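Local coordinates for SVP1-like protein 2 (Kluyveromyces lactis, PDB 4EXV) that recognises phosphatidylinositol 3-phosphate at two sites as a seven-bladed PROPPIN beta-propeller and probably associates with membranes, at residues A[306-317]-A[329-339]. Numbering follows the deposited sequence.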
loop_
_atom_site.group_PDB
_atom_site.type_symbol
_atom_site.label_atom_id
_atom_site.label_comp_id
_atom_site.label_asym_id
_atom_site.label_seq_id
_atom_site.Cartn_x
_atom_site.Cartn_y
_atom_site.Cartn_z
ATOM N N VAL A 306 -9.091 2.566 8.284
ATOM C CA VAL A 306 -9.332 1.406 9.118
ATOM C C VAL A 306 -8.428 1.423 10.335
ATOM O O VAL A 306 -7.230 1.678 10.229
ATOM C CB VAL A 306 -9.100 0.110 8.332
ATOM C CG1 VAL A 306 -9.367 -1.101 9.203
ATOM C CG2 VAL A 306 -9.978 0.096 7.101
ATOM N N TRP A 307 -9.014 1.155 11.492
ATOM C CA TRP A 307 -8.270 1.072 12.737
ATOM C C TRP A 307 -8.416 -0.329 13.312
ATOM O O TRP A 307 -9.515 -0.722 13.717
ATOM C CB TRP A 307 -8.801 2.084 13.759
ATOM C CG TRP A 307 -9.050 3.480 13.234
ATOM C CD1 TRP A 307 -10.211 3.958 12.698
ATOM C CD2 TRP A 307 -8.127 4.575 13.234
ATOM N NE1 TRP A 307 -10.068 5.282 12.346
ATOM C CE2 TRP A 307 -8.801 5.687 12.667
ATOM C CE3 TRP A 307 -6.796 4.724 13.643
ATOM C CZ2 TRP A 307 -8.188 6.931 12.507
ATOM C CZ3 TRP A 307 -6.192 5.959 13.484
ATOM C CH2 TRP A 307 -6.890 7.050 12.919
ATOM N N PRO A 308 -7.302 -1.076 13.369
ATOM C CA PRO A 308 -7.229 -2.460 13.858
ATOM C C PRO A 308 -7.712 -2.603 15.303
ATOM O O PRO A 308 -8.648 -3.362 15.554
ATOM C CB PRO A 308 -5.742 -2.784 13.770
ATOM C CG PRO A 308 -5.142 -1.711 12.917
ATOM C CD PRO A 308 -5.973 -0.513 13.091
ATOM N N ASN A 309 -7.090 -1.878 16.233
ATOM C CA ASN A 309 -7.466 -1.920 17.655
ATOM C C ASN A 309 -8.937 -1.679 17.986
ATOM O O ASN A 309 -9.458 -2.279 18.921
ATOM C CB ASN A 309 -6.628 -0.936 18.461
ATOM C CG ASN A 309 -5.207 -1.402 18.628
ATOM O OD1 ASN A 309 -4.291 -0.921 17.946
ATOM N ND2 ASN A 309 -5.007 -2.363 19.527
ATOM N N ARG A 310 -9.600 -0.785 17.258
ATOM C CA ARG A 310 -11.002 -0.510 17.535
ATOM C C ARG A 310 -11.900 -1.246 16.554
ATOM O O ARG A 310 -13.128 -1.152 16.647
ATOM C CB ARG A 310 -11.304 0.993 17.517
ATOM C CG ARG A 310 -10.103 1.879 17.816
ATOM C CD ARG A 310 -10.425 2.905 18.883
ATOM N NE ARG A 310 -11.165 4.062 18.382
ATOM C CZ ARG A 310 -11.921 4.843 19.157
ATOM N NH1 ARG A 310 -12.041 4.573 20.458
ATOM N NH2 ARG A 310 -12.564 5.885 18.636
ATOM N N ARG A 311 -11.291 -1.986 15.623
ATOM C CA ARG A 311 -12.053 -2.718 14.601
ATOM C C ARG A 311 -13.127 -1.794 14.005
ATOM O O ARG A 311 -14.320 -2.094 14.009
ATOM C CB ARG A 311 -12.655 -4.006 15.200
ATOM C CG ARG A 311 -11.594 -5.040 15.680
ATOM C CD ARG A 311 -12.137 -6.104 16.659
ATOM N NE ARG A 311 -11.657 -5.895 18.039
ATOM C CZ ARG A 311 -11.952 -6.679 19.084
ATOM N NH1 ARG A 311 -12.737 -7.746 18.936
ATOM N NH2 ARG A 311 -11.460 -6.395 20.289
ATOM N N LEU A 312 -12.671 -0.657 13.486
ATOM C CA LEU A 312 -13.547 0.469 13.188
ATOM C C LEU A 312 -13.198 1.074 11.835
ATOM O O LEU A 312 -12.024 1.212 11.509
ATOM C CB LEU A 312 -13.365 1.527 14.279
ATOM C CG LEU A 312 -14.010 2.909 14.163
ATOM C CD1 LEU A 312 -15.539 2.826 14.301
ATOM C CD2 LEU A 312 -13.405 3.860 15.210
ATOM N N ALA A 313 -14.209 1.446 11.053
ATOM C CA ALA A 313 -13.966 1.984 9.713
ATOM C C ALA A 313 -14.577 3.361 9.458
ATOM O O ALA A 313 -15.784 3.483 9.163
ATOM C CB ALA A 313 -14.433 1.003 8.650
ATOM N N ASP A 314 -13.724 4.385 9.548
ATOM C CA ASP A 314 -14.097 5.776 9.263
ATOM C C ASP A 314 -14.233 6.044 7.777
ATOM O O ASP A 314 -13.310 5.757 6.997
ATOM C CB ASP A 314 -13.044 6.740 9.810
ATOM C CG ASP A 314 -13.104 6.873 11.307
ATOM O OD1 ASP A 314 -14.172 6.547 11.873
ATOM O OD2 ASP A 314 -12.087 7.302 11.913
ATOM N N THR A 315 -15.368 6.617 7.384
ATOM C CA THR A 315 -15.497 7.046 5.999
ATOM C C THR A 315 -15.590 8.589 5.819
ATOM O O THR A 315 -16.302 9.288 6.535
ATOM C CB THR A 315 -16.532 6.178 5.197
ATOM O OG1 THR A 315 -17.454 7.008 4.490
ATOM C CG2 THR A 315 -17.285 5.221 6.128
ATOM N N PHE A 316 -14.806 9.097 4.873
ATOM C CA PHE A 316 -14.609 10.520 4.671
ATOM C C PHE A 316 -15.083 10.929 3.299
ATOM O O PHE A 316 -14.833 10.219 2.332
ATOM C CB PHE A 316 -13.122 10.847 4.765
ATOM C CG PHE A 316 -12.540 10.663 6.137
ATOM C CD1 PHE A 316 -12.454 11.743 7.021
ATOM C CD2 PHE A 316 -12.069 9.422 6.546
ATOM C CE1 PHE A 316 -11.912 11.592 8.293
ATOM C CE2 PHE A 316 -11.522 9.252 7.822
ATOM C CZ PHE A 316 -11.446 10.344 8.701
ATOM N N LYS A 317 -15.753 12.076 3.201
ATOM C CA LYS A 317 -16.104 12.640 1.892
ATOM C C LYS A 317 -15.123 13.735 1.495
ATOM O O LYS A 317 -14.659 14.493 2.341
ATOM C CB LYS A 317 -17.537 13.172 1.872
ATOM C CG LYS A 317 -18.242 12.981 0.520
ATOM C CD LYS A 317 -18.228 14.243 -0.350
ATOM C CE LYS A 317 -18.962 14.016 -1.674
ATOM N NZ LYS A 317 -20.112 14.961 -1.883
ATOM N N LEU A 329 -12.596 18.167 3.716
ATOM C CA LEU A 329 -12.951 16.797 4.064
ATOM C C LEU A 329 -14.008 16.787 5.152
ATOM O O LEU A 329 -13.953 17.590 6.077
ATOM C CB LEU A 329 -11.716 16.042 4.583
ATOM C CG LEU A 329 -10.650 15.596 3.588
ATOM C CD1 LEU A 329 -9.299 15.501 4.277
ATOM C CD2 LEU A 329 -11.053 14.269 2.949
ATOM N N GLN A 330 -14.970 15.879 5.059
ATOM C CA GLN A 330 -15.796 15.583 6.225
ATOM C C GLN A 330 -15.875 14.083 6.485
ATOM O O GLN A 330 -15.586 13.264 5.622
ATOM C CB GLN A 330 -17.184 16.203 6.111
ATOM C CG GLN A 330 -17.998 15.625 5.003
ATOM C CD GLN A 330 -19.298 16.348 4.807
ATOM O OE1 GLN A 330 -19.599 17.302 5.523
ATOM N NE2 GLN A 330 -20.086 15.895 3.828
ATOM N N LEU A 331 -16.262 13.748 7.704
ATOM C CA LEU A 331 -16.332 12.378 8.167
ATOM C C LEU A 331 -17.790 11.930 8.214
ATOM O O LEU A 331 -18.499 12.230 9.164
ATOM C CB LEU A 331 -15.716 12.333 9.555
ATOM C CG LEU A 331 -15.805 11.104 10.445
ATOM C CD1 LEU A 331 -15.279 9.849 9.772
ATOM C CD2 LEU A 331 -15.003 11.414 11.685
ATOM N N ASN A 332 -18.228 11.224 7.174
ATOM C CA ASN A 332 -19.627 10.827 6.998
ATOM C C ASN A 332 -20.142 9.881 8.056
ATOM O O ASN A 332 -21.308 9.961 8.469
ATOM C CB ASN A 332 -19.798 10.081 5.665
ATOM C CG ASN A 332 -19.551 10.966 4.462
ATOM O OD1 ASN A 332 -19.766 12.196 4.509
ATOM N ND2 ASN A 332 -19.102 10.350 3.363
ATOM N N GLN A 333 -19.268 8.964 8.466
ATOM C CA GLN A 333 -19.709 7.699 9.033
ATOM C C GLN A 333 -18.604 6.924 9.720
ATOM O O GLN A 333 -17.467 6.864 9.231
ATOM C CB GLN A 333 -20.243 6.825 7.905
ATOM C CG GLN A 333 -21.570 6.185 8.185
ATOM C CD GLN A 333 -22.025 5.334 7.013
ATOM O OE1 GLN A 333 -21.347 5.275 5.971
ATOM N NE2 GLN A 333 -23.170 4.668 7.172
ATOM N N ARG A 334 -18.966 6.327 10.855
ATOM C CA ARG A 334 -18.144 5.335 11.546
ATOM C C ARG A 334 -18.944 4.043 11.731
ATOM O O ARG A 334 -20.037 4.045 12.309
ATOM C CB ARG A 334 -17.664 5.862 12.902
ATOM C CG ARG A 334 -17.369 7.360 12.935
ATOM C CD ARG A 334 -16.624 7.775 14.204
ATOM N NE ARG A 334 -15.190 7.485 14.134
ATOM C CZ ARG A 334 -14.316 7.777 15.093
ATOM N NH1 ARG A 334 -14.719 8.376 16.210
ATOM N NH2 ARG A 334 -13.035 7.472 14.936
ATOM N N ASN A 335 -18.412 2.945 11.213
ATOM C CA ASN A 335 -19.045 1.647 11.400
ATOM C C ASN A 335 -18.084 0.692 12.086
ATOM O O ASN A 335 -16.903 0.649 11.754
ATOM C CB ASN A 335 -19.515 1.067 10.061
ATOM C CG ASN A 335 -20.283 2.076 9.230
ATOM O OD1 ASN A 335 -21.169 2.773 9.737
ATOM N ND2 ASN A 335 -19.933 2.178 7.950
ATOM N N GLU A 336 -18.581 -0.055 13.064
ATOM C CA GLU A 336 -17.768 -1.084 13.692
ATOM C C GLU A 336 -17.592 -2.189 12.665
ATOM O O GLU A 336 -18.476 -2.424 11.843
ATOM C CB GLU A 336 -18.442 -1.616 14.960
ATOM C CG GLU A 336 -19.258 -0.564 15.718
ATOM C CD GLU A 336 -19.766 -1.068 17.061
ATOM O OE1 GLU A 336 -19.243 -0.602 18.100
ATOM O OE2 GLU A 336 -20.684 -1.925 17.082
ATOM N N ILE A 337 -16.433 -2.837 12.687
ATOM C CA ILE A 337 -16.188 -4.015 11.855
ATOM C C ILE A 337 -16.649 -5.261 12.598
ATOM O O ILE A 337 -16.055 -5.616 13.628
ATOM C CB ILE A 337 -14.687 -4.220 11.583
ATOM C CG1 ILE A 337 -14.099 -3.051 10.799
ATOM C CG2 ILE A 337 -14.449 -5.540 10.857
ATOM C CD1 ILE A 337 -12.584 -3.121 10.728
ATOM N N PRO A 338 -17.700 -5.933 12.083
ATOM C CA PRO A 338 -18.281 -7.129 12.727
ATOM C C PRO A 338 -17.260 -8.263 12.968
ATOM O O PRO A 338 -17.202 -9.215 12.168
ATOM C CB PRO A 338 -19.385 -7.569 11.746
ATOM C CG PRO A 338 -19.123 -6.811 10.457
ATOM C CD PRO A 338 -18.431 -5.542 10.863
ATOM N N LEU A 339 -16.499 -8.147 14.067
ATOM C CA LEU A 339 -15.351 -9.017 14.398
ATOM C C LEU A 339 -14.028 -8.515 13.794
ATOM O O LEU A 339 -12.994 -9.186 13.864
ATOM C CB LEU A 339 -15.610 -10.486 14.019
ATOM C CG LEU A 339 -16.566 -11.249 14.945
ATOM C CD1 LEU A 339 -17.212 -12.448 14.235
ATOM C CD2 LEU A 339 -15.846 -11.654 16.244
#
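The last two strands of the final propeller blade, 312-321 and the outermost 326-336, form an antiparallel hairpin in which D314 faces R334 across a non-hydrogen-bonded pair. R334 grips the carboxylate side-on: NE gives D314 OD1 a nearly straight bond of 2.7 Å. R334 NH2 meets the syn lone pair of D314 OD2 at 3.2 Å, with OD2 tilted out of the guanidinium plane. The planes of the two groups are 35° apart. With CG beside the backbone N (chi1 -74°), D314 also brings OD2 to W307 NE1 at 2.9 Å, a donor that lies above the carboxylate plane. R334 NH2 has a further acceptor, K285 O, and L312 CD2 lies over one face of the guanidinium. Along the same face of the sheet, L331 CD1 makes a CH-pi contact with F316, 4.1 Å from the ring centroid; F282 meets that ring edge-to-face. The backbone ladder includes T315 N to Q333 O at 2.8 Å, then shifts by one residue at a classic beta bulge, where N332 and Q333 both face T315. Past the strand end, I337 N still binds R311 O at 2.6 Å. Replacing D314 by alanine removes both oxygens, which would probably leave the R334 guanidinium without its counter-charge and W307 NE1 without this acceptor. The buried carboxylate thus ties three strands of the blade together, its negative charge probably balanced by R334.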